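Long-range contacts in tubulin-like protein CetZ1 (Haloferax volcanii, PDB 4B46), which binds GTP, probably hydrolyses it, and controls cell shape, being essential for the rod-shaped cells this archaeon needs to swim efficiently: residues D17-Y22 and E189-F194; D170-T175 and L280-L285; C287-A292 and I344-V349. One frame throughout, in Å; residues are numbered along the deposited sequence.

Contact 1 joins helices 9-26 and 179-198, contact 2 the loop after strand 163-168 to the loop after helix 265-280, and contact 3 that same second loop to strand 339-347. Contact 1 is a buried helix crossing held by a valine and two aromatic rings; contacts 2 and 3 are mostly buried but have exposed edges, at Arg-282 and Gly-291. In contact 2 a tryptophan accepts an arginine chain on its face and donates one hydrogen bond; contact 3 packs apolar side chains with no hydrogen bond across it. Contacts 1 and 2 meet directly, since Glu-189 forms a salt bridge with Lys-174, and contacts 2 and 3 where Leu-283 touches Ile-289.

Contact 1. Residues D17-Y22 and E189-F194; sequences DKFVEY and EIVNRF
Val-191 of helix 179-198 sets its CG1 methyl between Phe-19 and Tyr-22 of helix 9-26 and its CG2 on the Lys-18 side, where the long helix that links the two domains of the tubulin/FtsZ fold crosses the first helix of the Rossmann-like GTPase domain. The local axes pass 9.6 Å apart at -53°, close enough that a short, branched valine fills the gap. Its CG1 stands over the middle of the Phe-19 ring, 4.2 Å from the centroid and 12° off the normal, a CH-pi contact. The same methyl presses on the root of the tyrosine, 3.4 Å from Tyr-22 CB. With CG1 anti to the backbone N, CG2 is left on the other branch to meet Lys-18, 3.9 Å from that residue's CG; the aliphatic part of the lysine serves as apolar cover while its amine leads away to a weak, long ion pair with Glu-188.

Phe-19 also reaches past the valine, its far corner CZ lying 3.7 Å from Phe-194 CB. Phe-194 itself turns its ring away, to Leu-165 and Val-231 of the central sheet. The neighbouring Ile-190 touches the bound GDP and Phe-167, which puts the crossing next to the nucleotide pocket.

Tyr-22 suits a place where an apolar ring packs and a hydroxyl reaches a water. The Asn-192 amide, its plane 59° from the ring, brings OD1 to 3.5 Å from Tyr-22 CE2. Beyond it, a water lies in the ring plane, 3.0 Å from Tyr-22 OH, and donates a weak bond to Asn-192 O.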
ATOM      1  N   ASP A  17      -2.222  -7.346   9.185  1.00 21.09           N
ATOM      2  CA  ASP A  17      -2.128  -8.672   9.794  1.00 22.85           C
ATOM      3  C   ASP A  17      -1.461  -9.657   8.820  1.00 23.56           C
ATOM      4  O   ASP A  17      -0.574 -10.426   9.200  1.00 23.26           O
ATOM      5  CB  ASP A  17      -3.527  -9.174  10.172  1.00 26.13           C
ATOM      6  CG  ASP A  17      -3.536 -10.062  11.417  1.00 30.93           C
ATOM      7  OD1 ASP A  17      -2.735  -9.822  12.345  1.00 31.74           O
ATOM      8  OD2 ASP A  17      -4.375 -10.990  11.477  1.00 33.53           O
ATOM      9  N   LYS A  18      -1.889  -9.630   7.564  1.00 19.97           N
ATOM     10  CA  LYS A  18      -1.341 -10.538   6.557  1.00 20.96           C
ATOM     11  C   LYS A  18       0.092 -10.171   6.189  1.00 19.60           C
ATOM     12  O   LYS A  18       0.908 -11.040   5.909  1.00 22.74           O
ATOM     13  CB  LYS A  18      -2.212 -10.548   5.305  1.00 29.92           C
ATOM     14  CG  LYS A  18      -1.823 -11.624   4.315  1.00 38.78           C
ATOM     15  CD  LYS A  18      -3.056 -12.241   3.690  1.00 51.59           C
ATOM     16  CE  LYS A  18      -2.841 -13.712   3.402  1.00 60.43           C
ATOM     17  NZ  LYS A  18      -4.126 -14.371   3.037  1.00 68.05           N
ATOM     18  N   PHE A  19       0.382  -8.874   6.175  1.00 19.51           N
ATOM     19  CA  PHE A  19       1.738  -8.388   5.958  1.00 21.73           C
ATOM     20  C   PHE A  19       2.692  -8.923   7.023  1.00 24.38           C
ATOM     21  O   PHE A  19       3.822  -9.317   6.718  1.00 22.62           O
ATOM     22  CB  PHE A  19       1.759  -6.860   5.957  1.00 22.39           C
ATOM     23  CG  PHE A  19       2.388  -6.279   4.735  1.00 30.92           C
ATOM     24  CD1 PHE A  19       3.703  -6.572   4.420  1.00 43.73           C
ATOM     25  CD2 PHE A  19       1.660  -5.470   3.883  1.00 37.89           C
ATOM     26  CE1 PHE A  19       4.291  -6.051   3.286  1.00 47.24           C
ATOM     27  CE2 PHE A  19       2.240  -4.946   2.745  1.00 42.95           C
ATOM     28  CZ  PHE A  19       3.556  -5.235   2.448  1.00 45.71           C
ATOM     29  N   VAL A  20       2.233  -8.937   8.270  1.00 21.51           N
ATOM     30  CA  VAL A  20       3.031  -9.485   9.366  1.00 25.10           C
ATOM     31  C   VAL A  20       3.336 -10.963   9.137  1.00 27.21           C
ATOM     32  O   VAL A  20       4.457 -11.415   9.351  1.00 27.58           O
ATOM     33  CB  VAL A  20       2.332  -9.306  10.736  1.00 25.56           C
ATOM     34  CG1 VAL A  20       3.077 -10.071  11.824  1.00 20.98           C
ATOM     35  CG2 VAL A  20       2.236  -7.829  11.091  1.00 23.27           C
ATOM     36  N   GLU A  21       2.335 -11.715   8.690  1.00 27.63           N
ATOM     37  CA  GLU A  21       2.514 -13.145   8.429  1.00 24.92           C
ATOM     38  C   GLU A  21       3.473 -13.395   7.258  1.00 23.79           C
ATOM     39  O   GLU A  21       4.320 -14.287   7.307  1.00 26.23           O
ATOM     40  CB  GLU A  21       1.158 -13.809   8.168  1.00 29.81           C
ATOM     41  CG  GLU A  21       1.230 -15.285   7.822  1.00 35.22           C
ATOM     42  CD  GLU A  21      -0.106 -15.815   7.327  1.00 51.39           C
ATOM     43  OE1 GLU A  21      -0.505 -15.469   6.193  1.00 50.91           O
ATOM     44  OE2 GLU A  21      -0.762 -16.569   8.077  1.00 60.57           O
ATOM     45  N   TYR A  22       3.324 -12.600   6.206  1.00 21.23           N
ATOM     46  CA  TYR A  22       4.182 -12.683   5.032  1.00 21.60           C
ATOM     47  C   TYR A  22       5.637 -12.406   5.400  1.00 28.12           C
ATOM     48  O   TYR A  22       6.554 -13.127   4.988  1.00 28.47           O
ATOM     49  CB  TYR A  22       3.719 -11.633   4.035  1.00 21.47           C
ATOM     50  CG  TYR A  22       4.624 -11.420   2.842  1.00 26.67           C
ATOM     51  CD1 TYR A  22       5.700 -10.544   2.906  1.00 24.56           C
ATOM     52  CD2 TYR A  22       4.377 -12.070   1.637  1.00 31.84           C
ATOM     53  CE1 TYR A  22       6.525 -10.349   1.816  1.00 28.25           C
ATOM     54  CE2 TYR A  22       5.193 -11.874   0.535  1.00 28.79           C
ATOM     55  CZ  TYR A  22       6.261 -11.014   0.632  1.00 29.77           C
ATOM     56  OH  TYR A  22       7.078 -10.814  -0.452  1.00 30.04           O
ATOM     57  N   GLU A 189      -2.705 -10.878  -2.865  1.00 23.41           N
ATOM     58  CA  GLU A 189      -2.186 -10.131  -4.006  1.00 22.28           C
ATOM     59  C   GLU A 189      -1.559  -8.812  -3.566  1.00 21.11           C
ATOM     60  O   GLU A 189      -0.512  -8.403  -4.076  1.00 18.54           O
ATOM     61  CB  GLU A 189      -3.301  -9.893  -5.033  1.00 17.05           C
ATOM     62  CG  GLU A 189      -3.798 -11.203  -5.669  1.00 18.72           C
ATOM     63  CD  GLU A 189      -5.032 -11.029  -6.532  1.00 28.09           C
ATOM     64  OE1 GLU A 189      -5.978 -10.332  -6.116  1.00 32.14           O
ATOM     65  OE2 GLU A 189      -5.056 -11.600  -7.637  1.00 32.01           O
ATOM     66  N   ILE A 190      -2.203  -8.148  -2.615  1.00 16.34           N
ATOM     67  CA  ILE A 190      -1.695  -6.888  -2.096  1.00 12.81           C
ATOM     68  C   ILE A 190      -0.341  -7.108  -1.429  1.00 17.90           C
ATOM     69  O   ILE A 190       0.644  -6.432  -1.739  1.00 18.13           O
ATOM     70  CB  ILE A 190      -2.686  -6.269  -1.088  1.00 17.46           C
ATOM     71  CG1 ILE A 190      -3.942  -5.760  -1.818  1.00 17.82           C
ATOM     72  CG2 ILE A 190      -2.013  -5.179  -0.273  1.00 14.11           C
ATOM     73  CD1 ILE A 190      -5.067  -5.276  -0.888  1.00 16.53           C
ATOM     74  N   VAL A 191      -0.284  -8.085  -0.532  1.00 18.31           N
ATOM     75  CA  VAL A 191       0.928  -8.316   0.241  1.00 17.40           C
ATOM     76  C   VAL A 191       2.102  -8.851  -0.610  1.00 23.18           C
ATOM     77  O   VAL A 191       3.247  -8.491  -0.374  1.00 26.33           O
ATOM     78  CB  VAL A 191       0.628  -9.225   1.455  1.00 22.65           C
ATOM     79  CG1 VAL A 191       1.870  -9.537   2.186  1.00 26.77           C
ATOM     80  CG2 VAL A 191      -0.348  -8.524   2.411  1.00 19.45           C
ATOM     81  N   ASN A 192       1.820  -9.692  -1.603  1.00 22.91           N
ATOM     82  CA  ASN A 192       2.880 -10.203  -2.473  1.00 24.00           C
ATOM     83  C   ASN A 192       3.551  -9.093  -3.264  1.00 18.76           C
ATOM     84  O   ASN A 192       4.743  -9.140  -3.535  1.00 22.55           O
ATOM     85  CB  ASN A 192       2.333 -11.249  -3.448  1.00 22.88           C
ATOM     86  CG  ASN A 192       2.098 -12.592  -2.789  1.00 35.27           C
ATOM     87  OD1 ASN A 192       2.784 -12.957  -1.836  1.00 38.80           O
ATOM     88  ND2 ASN A 192       1.125 -13.344  -3.302  1.00 38.91           N
ATOM     89  N   ARG A 193       2.767  -8.098  -3.642  1.00 19.88           N
ATOM     90  CA  ARG A 193       3.262  -6.999  -4.452  1.00 19.70           C
ATOM     91  C   ARG A 193       4.036  -5.996  -3.627  1.00 20.76           C
ATOM     92  O   ARG A 193       5.193  -5.701  -3.936  1.00 19.03           O
ATOM     93  CB  ARG A 193       2.108  -6.333  -5.200  1.00 22.96           C
ATOM     94  CG  ARG A 193       1.644  -7.197  -6.364  1.00 20.11           C
ATOM     95  CD  ARG A 193       0.247  -6.861  -6.877  1.00 19.61           C
ATOM     96  NE  ARG A 193       0.038  -7.594  -8.124  1.00 21.94           N
ATOM     97  CZ  ARG A 193      -0.237  -8.891  -8.174  1.00 21.85           C
ATOM     98  NH1 ARG A 193      -0.381  -9.582  -7.047  1.00 21.56           N
ATOM     99  NH2 ARG A 193      -0.375  -9.491  -9.344  1.00 19.04           N
ATOM    100  N   PHE A 194       3.409  -5.469  -2.578  1.00 13.80           N
ATOM    101  CA  PHE A 194       4.093  -4.503  -1.729  1.00 12.63           C
ATOM    102  C   PHE A 194       5.166  -5.154  -0.862  1.00 16.36           C
ATOM    103  O   PHE A 194       6.138  -4.507  -0.457  1.00 20.92           O
ATOM    104  CB  PHE A 194       3.086  -3.701  -0.902  1.00 17.93           C
ATOM    105  CG  PHE A 194       2.206  -2.813  -1.740  1.00 16.55           C
ATOM    106  CD1 PHE A 194       2.700  -1.627  -2.258  1.00 18.73           C
ATOM    107  CD2 PHE A 194       0.899  -3.177  -2.036  1.00 16.02           C
ATOM    108  CE1 PHE A 194       1.912  -0.814  -3.051  1.00 17.20           C
ATOM    109  CE2 PHE A 194       0.102  -2.372  -2.832  1.00 17.74           C
ATOM    110  CZ  PHE A 194       0.604  -1.182  -3.330  1.00 19.78           C
TER
HETATM  111  O   HOH W   1       6.046 -12.197  -2.887  1.00 39.87           O

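Contact 2. Residues D170-T175 and L280-L285; sequences DAWRKT and LGRLTL
Trp-172 lays one indole face against the aliphatic chain of Arg-282, joining the loop after strand 163-168 of the Rossmann-like GTPase domain to the loop that follows helix 265-280. Arg-282 CD sits over the six-membered ring, 3.5 Å from its centroid, a CH-pi contact that suits a solvent-exposed arginine: its methylenes cover the ring while the guanidinium continues beyond, its plane 83° from the indole. The cation-pi component is long and at most weak. Ala-171 O lies 3.3 Å from Arg-282 CD and over one face of the guanidinium; the chi3 bend (-69°) sets NE beside that oxygen, at too poor an angle for a bond. The indole also supplies a polar link, NE1 donating to Leu-283 O from above the carbonyl plane, with a bent N-H...O angle of 141°. Replacing Trp-172 by an alanine is likely to leave Leu-283 O without this donor and the Arg-282 methylenes without the flat surface they lie on.

Farther out, Phe-167 stacks on the indole, and Glu-189 and Arg-193 of helix 179-198 touch it. Thr-284 anchors the second loop, its OG1 hydrogen-bonded to Val-166 O and Val-231 N. The first loop is braced by Lys-174, which curls back so that its NZ donates to Trp-172 O at 3.0 Å.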
ATOM      1  N   ASP A 170     -11.608  -2.560  -7.280  1.00 15.39           N
ATOM      2  CA  ASP A 170     -12.476  -2.695  -8.451  1.00 16.46           C
ATOM      3  C   ASP A 170     -11.755  -3.366  -9.635  1.00 18.88           C
ATOM      4  O   ASP A 170     -12.385  -4.022 -10.465  1.00 19.67           O
ATOM      5  CB  ASP A 170     -13.050  -1.341  -8.874  1.00 21.61           C
ATOM      6  CG  ASP A 170     -14.147  -1.479  -9.912  1.00 22.74           C
ATOM      7  OD1 ASP A 170     -15.108  -2.235  -9.662  1.00 17.75           O
ATOM      8  OD2 ASP A 170     -14.053  -0.835 -10.978  1.00 27.06           O
ATOM      9  N   ALA A 171     -10.439  -3.214  -9.697  1.00 19.98           N
ATOM     10  CA  ALA A 171      -9.659  -3.809 -10.784  1.00 24.27           C
ATOM     11  C   ALA A 171      -9.298  -5.255 -10.477  1.00 20.95           C
ATOM     12  O   ALA A 171      -8.817  -5.975 -11.343  1.00 22.38           O
ATOM     13  CB  ALA A 171      -8.385  -2.997 -11.031  1.00 20.84           C
ATOM     14  N   TRP A 172      -9.507  -5.669  -9.233  1.00 17.81           N
ATOM     15  CA  TRP A 172      -9.072  -6.989  -8.798  1.00 18.21           C
ATOM     16  C   TRP A 172     -10.229  -7.847  -8.269  1.00 21.37           C
ATOM     17  O   TRP A 172     -10.015  -8.799  -7.520  1.00 29.21           O
ATOM     18  CB  TRP A 172      -7.985  -6.851  -7.734  1.00 14.58           C
ATOM     19  CG  TRP A 172      -6.721  -6.219  -8.277  1.00 17.53           C
ATOM     20  CD1 TRP A 172      -6.470  -4.893  -8.426  1.00 17.54           C
ATOM     21  CD2 TRP A 172      -5.559  -6.909  -8.752  1.00 17.54           C
ATOM     22  NE1 TRP A 172      -5.218  -4.708  -8.969  1.00 15.16           N
ATOM     23  CE2 TRP A 172      -4.634  -5.931  -9.168  1.00 20.73           C
ATOM     24  CE3 TRP A 172      -5.212  -8.257  -8.866  1.00 23.10           C
ATOM     25  CZ2 TRP A 172      -3.382  -6.257  -9.693  1.00 21.64           C
ATOM     26  CZ3 TRP A 172      -3.972  -8.581  -9.380  1.00 26.59           C
ATOM     27  CH2 TRP A 172      -3.070  -7.585  -9.786  1.00 21.57           C
ATOM     28  N   ARG A 173     -11.452  -7.509  -8.659  1.00 24.49           N
ATOM     29  CA  ARG A 173     -12.617  -8.244  -8.168  1.00 33.57           C
ATOM     30  C   ARG A 173     -12.571  -9.725  -8.533  1.00 38.17           C
ATOM     31  O   ARG A 173     -12.086 -10.105  -9.599  1.00 35.70           O
ATOM     32  CB  ARG A 173     -13.916  -7.598  -8.657  1.00 35.06           C
ATOM     33  CG  ARG A 173     -14.308  -6.377  -7.852  1.00 34.66           C
ATOM     34  CD  ARG A 173     -14.854  -5.265  -8.721  1.00 39.55           C
ATOM     35  NE  ARG A 173     -16.149  -5.576  -9.298  1.00 51.45           N
ATOM     36  CZ  ARG A 173     -16.462  -5.382 -10.573  1.00 56.97           C
ATOM     37  NH1 ARG A 173     -15.564  -4.882 -11.415  1.00 53.86           N
ATOM     38  NH2 ARG A 173     -17.675  -5.692 -11.006  1.00 59.95           N
ATOM     39  N   LYS A 174     -13.055 -10.561  -7.622  1.00 40.86           N
ATOM     40  CA  LYS A 174     -13.088 -11.999  -7.846  1.00 47.85           C
ATOM     41  C   LYS A 174     -14.561 -12.410  -7.933  1.00 52.80           C
ATOM     42  O   LYS A 174     -15.281 -12.409  -6.935  1.00 53.25           O
ATOM     43  CB  LYS A 174     -12.344 -12.721  -6.719  1.00 46.20           C
ATOM     44  CG  LYS A 174     -11.144 -11.919  -6.190  1.00 45.57           C
ATOM     45  CD  LYS A 174      -9.864 -12.744  -6.094  1.00 48.10           C
ATOM     46  CE  LYS A 174      -8.914 -12.528  -7.280  1.00 41.74           C
ATOM     47  NZ  LYS A 174      -8.171 -11.209  -7.282  1.00 31.88           N
ATOM     48  N   THR A 175     -15.006 -12.738  -9.140  1.00 56.36           N
ATOM     49  CA  THR A 175     -16.438 -12.827  -9.430  1.00 63.39           C
ATOM     50  C   THR A 175     -17.199 -13.990  -8.790  1.00 62.33           C
ATOM     51  O   THR A 175     -18.169 -13.771  -8.060  1.00 68.80           O
ATOM     52  CB  THR A 175     -16.709 -12.792 -10.947  1.00 65.19           C
ATOM     53  OG1 THR A 175     -16.409 -11.484 -11.448  1.00 67.65           O
ATOM     54  CG2 THR A 175     -18.170 -13.122 -11.245  1.00 67.37           C
ATOM     55  N   LEU A 280       3.170  -4.150 -18.289  1.00 15.65           N
ATOM     56  CA  LEU A 280       1.992  -4.236 -19.156  1.00 17.02           C
ATOM     57  C   LEU A 280       0.852  -5.023 -18.512  1.00 22.53           C
ATOM     58  O   LEU A 280      -0.271  -5.051 -19.028  1.00 25.47           O
ATOM     59  CB  LEU A 280       2.376  -4.855 -20.508  1.00 17.28           C
ATOM     60  CG  LEU A 280       3.556  -4.158 -21.198  1.00 28.42           C
ATOM     61  CD1 LEU A 280       3.854  -4.769 -22.567  1.00 26.58           C
ATOM     62  CD2 LEU A 280       3.334  -2.654 -21.311  1.00 22.42           C
ATOM     63  N   GLY A 281       1.135  -5.655 -17.379  1.00 20.10           N
ATOM     64  CA  GLY A 281       0.127  -6.435 -16.686  1.00 23.28           C
ATOM     65  C   GLY A 281      -0.784  -5.552 -15.854  1.00 22.31           C
ATOM     66  O   GLY A 281      -0.683  -4.326 -15.900  1.00 18.58           O
ATOM     67  N   ARG A 282      -1.662  -6.177 -15.082  1.00 20.82           N
ATOM     68  CA  ARG A 282      -2.576  -5.444 -14.212  1.00 19.58           C
ATOM     69  C   ARG A 282      -1.814  -4.736 -13.084  1.00 17.30           C
ATOM     70  O   ARG A 282      -1.034  -5.348 -12.354  1.00 18.92           O
ATOM     71  CB  ARG A 282      -3.637  -6.382 -13.648  1.00 20.85           C
ATOM     72  CG  ARG A 282      -4.750  -5.681 -12.862  1.00 27.28           C
ATOM     73  CD  ARG A 282      -5.775  -6.688 -12.396  1.00 32.57           C
ATOM     74  NE  ARG A 282      -6.535  -7.215 -13.524  1.00 38.65           N
ATOM     75  CZ  ARG A 282      -6.899  -8.482 -13.647  1.00 48.56           C
ATOM     76  NH1 ARG A 282      -6.565  -9.355 -12.704  1.00 54.04           N
ATOM     77  NH2 ARG A 282      -7.591  -8.878 -14.714  1.00 42.97           N
ATOM     78  N   LEU A 283      -2.038  -3.432 -12.971  1.00 16.63           N
ATOM     79  CA  LEU A 283      -1.434  -2.617 -11.922  1.00 17.57           C
ATOM     80  C   LEU A 283      -2.325  -2.565 -10.681  1.00 18.25           C
ATOM     81  O   LEU A 283      -3.523  -2.784 -10.774  1.00 13.95           O
ATOM     82  CB  LEU A 283      -1.231  -1.201 -12.447  1.00 18.91           C
ATOM     83  CG  LEU A 283      -0.449  -1.134 -13.763  1.00 20.65           C
ATOM     84  CD1 LEU A 283      -0.238   0.316 -14.132  1.00 18.78           C
ATOM     85  CD2 LEU A 283       0.892  -1.870 -13.645  1.00 15.31           C
ATOM     86  N   THR A 284      -1.735  -2.266  -9.527  1.00 16.67           N
ATOM     87  CA  THR A 284      -2.515  -2.117  -8.298  1.00 18.45           C
ATOM     88  C   THR A 284      -3.583  -1.046  -8.516  1.00 18.84           C
ATOM     89  O   THR A 284      -4.756  -1.245  -8.180  1.00 14.30           O
ATOM     90  CB  THR A 284      -1.610  -1.797  -7.072  1.00 16.12           C
ATOM     91  OG1 THR A 284      -0.871  -0.589  -7.297  1.00 15.17           O
ATOM     92  CG2 THR A 284      -0.631  -2.945  -6.818  1.00 11.60           C
ATOM     93  N   LEU A 285      -3.169   0.071  -9.116  1.00 15.13           N
ATOM     94  CA  LEU A 285      -4.083   1.084  -9.636  1.00 14.24           C
ATOM     95  C   LEU A 285      -3.912   1.197 -11.147  1.00 17.36           C
ATOM     96  O   LEU A 285      -2.886   1.670 -11.615  1.00 13.32           O
ATOM     97  CB  LEU A 285      -3.821   2.458  -8.992  1.00 14.37           C
ATOM     98  CG  LEU A 285      -4.592   3.643  -9.608  1.00 15.30           C
ATOM     99  CD1 LEU A 285      -6.125   3.510  -9.431  1.00 17.26           C
ATOM    100  CD2 LEU A 285      -4.097   4.969  -9.038  1.00 15.87           C
TER

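Contact 3. Residues C287-A292 and I344-V349; sequences CEIEGA and ILLSGV
Ala-292 offers a single methyl to the concave side of segment 344-349, at the end of strand 339-347, and two bumps flank it there: its CB is 4.1 Å from Leu-346 CB and also 4.1 Å from Val-349 CG1. The backbones come within 4.5 Å at the CA atoms of Ala-292 and Val-349, so a residue with no more than a methyl fits well. Gly-348, at positive phi (80°), helps the chain bend there and bring Val-349 back beside Leu-346.

The second interlock runs the other way. Leu-346 holds its CG anti to the carbonyl carbon (chi1 -61°) and extends CD1 across the beta-branch of Ile-289, 3.5 Å from CG2 and 3.6 Å from CB. The first of these is tighter than ordinary carbon contact, so packing is tight here. Cys-287 completes the apolar surface more loosely, its SG 4.0 Å from Val-349 CG1. A type II turn from Ile-289 to Ala-292 brings both residues next to Leu-346; Gly-291 has a phi of 92°, where a CB would jam against the preceding carbonyl.

No hydrogen bond crosses the contact, which packs apolar side chains within the C-terminal domain of the tubulin fold, far from the nucleotide site. Around it, Leu-346 also touches Thr-230 and Ala-295 on the two strands flanking its own, 228-237 and 294-301, while Ile-289 leans on Gln-321 and Thr-322 at the end of helix 308-322, so the loop bridges sheet and helix.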
ATOM      1  N   CYS A 287      -3.767   2.497 -14.841  1.00 17.23           N
ATOM      2  CA  CYS A 287      -3.520   3.807 -15.426  1.00 18.65           C
ATOM      3  C   CYS A 287      -2.619   3.637 -16.639  1.00 20.77           C
ATOM      4  O   CYS A 287      -2.121   2.546 -16.900  1.00 26.24           O
ATOM      5  CB  CYS A 287      -2.849   4.741 -14.408  1.00 21.04           C
ATOM      6  SG  CYS A 287      -1.226   4.193 -13.812  1.00 24.31           S
ATOM      7  N   GLU A 288      -2.412   4.704 -17.393  1.00 19.07           N
ATOM      8  CA  GLU A 288      -1.392   4.673 -18.425  1.00 15.17           C
ATOM      9  C   GLU A 288      -0.079   5.006 -17.737  1.00 23.27           C
ATOM     10  O   GLU A 288      -0.025   5.919 -16.924  1.00 24.93           O
ATOM     11  CB  GLU A 288      -1.706   5.668 -19.532  1.00 22.24           C
ATOM     12  CG  GLU A 288      -2.798   5.159 -20.471  1.00 27.20           C
ATOM     13  CD  GLU A 288      -3.336   6.228 -21.391  1.00 37.79           C
ATOM     14  OE1 GLU A 288      -4.177   7.038 -20.936  1.00 36.72           O
ATOM     15  OE2 GLU A 288      -2.932   6.243 -22.574  1.00 35.46           O
ATOM     16  N   ILE A 289       0.960   4.234 -18.027  1.00 23.28           N
ATOM     17  CA  ILE A 289       2.223   4.372 -17.311  1.00 20.78           C
ATOM     18  C   ILE A 289       3.050   5.515 -17.889  1.00 22.08           C
ATOM     19  O   ILE A 289       3.976   6.007 -17.249  1.00 22.38           O
ATOM     20  CB  ILE A 289       3.022   3.044 -17.290  1.00 24.74           C
ATOM     21  CG1 ILE A 289       3.528   2.687 -18.687  1.00 23.99           C
ATOM     22  CG2 ILE A 289       2.155   1.915 -16.718  1.00 22.05           C
ATOM     23  CD1 ILE A 289       4.318   1.391 -18.735  1.00 24.81           C
ATOM     24  N   GLU A 290       2.703   5.945 -19.097  1.00 21.41           N
ATOM     25  CA  GLU A 290       3.331   7.118 -19.686  1.00 25.63           C
ATOM     26  C   GLU A 290       3.049   8.339 -18.799  1.00 27.95           C
ATOM     27  O   GLU A 290       1.934   8.530 -18.313  1.00 24.31           O
ATOM     28  CB  GLU A 290       2.818   7.341 -21.111  1.00 27.19           C
ATOM     29  CG  GLU A 290       3.497   8.480 -21.856  1.00 41.73           C
ATOM     30  CD  GLU A 290       4.930   8.163 -22.253  1.00 57.89           C
ATOM     31  OE1 GLU A 290       5.249   6.971 -22.455  1.00 64.15           O
ATOM     32  OE2 GLU A 290       5.737   9.111 -22.370  1.00 64.19           O
ATOM     33  N   GLY A 291       4.067   9.149 -18.553  1.00 24.47           N
ATOM     34  CA  GLY A 291       3.877  10.340 -17.745  1.00 30.39           C
ATOM     35  C   GLY A 291       4.127  10.190 -16.251  1.00 30.23           C
ATOM     36  O   GLY A 291       4.020  11.172 -15.517  1.00 29.33           O
ATOM     37  N   ALA A 292       4.432   8.977 -15.790  1.00 24.09           N
ATOM     38  CA  ALA A 292       4.810   8.776 -14.392  1.00 19.23           C
ATOM     39  C   ALA A 292       6.040   9.624 -14.101  1.00 21.84           C
ATOM     40  O   ALA A 292       6.883   9.827 -14.972  1.00 22.26           O
ATOM     41  CB  ALA A 292       5.095   7.312 -14.108  1.00 20.05           C
ATOM     42  N   ILE A 344       7.496  -3.103 -10.505  1.00 17.47           N
ATOM     43  CA  ILE A 344       7.748  -1.746 -10.946  1.00 15.48           C
ATOM     44  C   ILE A 344       6.897  -0.802 -10.116  1.00 16.24           C
ATOM     45  O   ILE A 344       5.680  -0.939 -10.062  1.00 17.82           O
ATOM     46  CB  ILE A 344       7.425  -1.569 -12.438  1.00 14.29           C
ATOM     47  CG1 ILE A 344       8.249  -2.570 -13.274  1.00 21.29           C
ATOM     48  CG2 ILE A 344       7.717  -0.139 -12.868  1.00 16.10           C
ATOM     49  CD1 ILE A 344       7.928  -2.553 -14.758  1.00 20.20           C
ATOM     50  N   LEU A 345       7.553   0.140  -9.453  1.00 15.65           N
ATOM     51  CA  LEU A 345       6.864   1.165  -8.695  1.00 12.53           C
ATOM     52  C   LEU A 345       6.866   2.405  -9.561  1.00 15.46           C
ATOM     53  O   LEU A 345       7.923   2.839 -10.027  1.00 14.79           O
ATOM     54  CB  LEU A 345       7.599   1.435  -7.373  1.00 11.22           C
ATOM     55  CG  LEU A 345       7.229   2.707  -6.608  1.00 17.56           C
ATOM     56  CD1 LEU A 345       5.755   2.700  -6.166  1.00 15.50           C
ATOM     57  CD2 LEU A 345       8.166   2.920  -5.402  1.00 15.08           C
ATOM     58  N   LEU A 346       5.675   2.937  -9.818  1.00 12.86           N
ATOM     59  CA  LEU A 346       5.525   4.156 -10.592  1.00 13.41           C
ATOM     60  C   LEU A 346       4.919   5.207  -9.682  1.00 16.37           C
ATOM     61  O   LEU A 346       3.808   5.039  -9.186  1.00 14.52           O
ATOM     62  CB  LEU A 346       4.627   3.925 -11.812  1.00 14.08           C
ATOM     63  CG  LEU A 346       5.132   2.890 -12.819  1.00 18.25           C
ATOM     64  CD1 LEU A 346       4.082   2.623 -13.890  1.00 21.60           C
ATOM     65  CD2 LEU A 346       6.433   3.353 -13.466  1.00 14.88           C
ATOM     66  N   SER A 347       5.666   6.280  -9.441  1.00 13.21           N
ATOM     67  CA  SER A 347       5.221   7.305  -8.519  1.00 18.00           C
ATOM     68  C   SER A 347       4.874   8.560  -9.289  1.00 18.27           C
ATOM     69  O   SER A 347       5.539   8.889 -10.256  1.00 19.00           O
ATOM     70  CB  SER A 347       6.299   7.575  -7.465  1.00 18.47           C
ATOM     71  OG  SER A 347       6.102   8.833  -6.831  1.00 28.43           O
ATOM     72  N   GLY A 348       3.815   9.246  -8.870  1.00 13.74           N
ATOM     73  CA  GLY A 348       3.444  10.494  -9.509  1.00 17.67           C
ATOM     74  C   GLY A 348       2.685  10.277 -10.806  1.00 20.89           C
ATOM     75  O   GLY A 348       2.849  11.029 -11.773  1.00 23.12           O
ATOM     76  N   VAL A 349       1.860   9.236 -10.844  1.00 20.34           N
ATOM     77  CA  VAL A 349       1.041   8.992 -12.027  1.00 23.99           C
ATOM     78  C   VAL A 349      -0.055  10.049 -12.130  1.00 25.04           C
ATOM     79  O   VAL A 349      -0.538  10.553 -11.115  1.00 21.40           O
ATOM     80  CB  VAL A 349       0.441   7.572 -12.042  1.00 25.89           C
ATOM     81  CG1 VAL A 349       1.548   6.535 -12.223  1.00 25.15           C
ATOM     82  CG2 VAL A 349      -0.367   7.311 -10.774  1.00 26.51           C
TER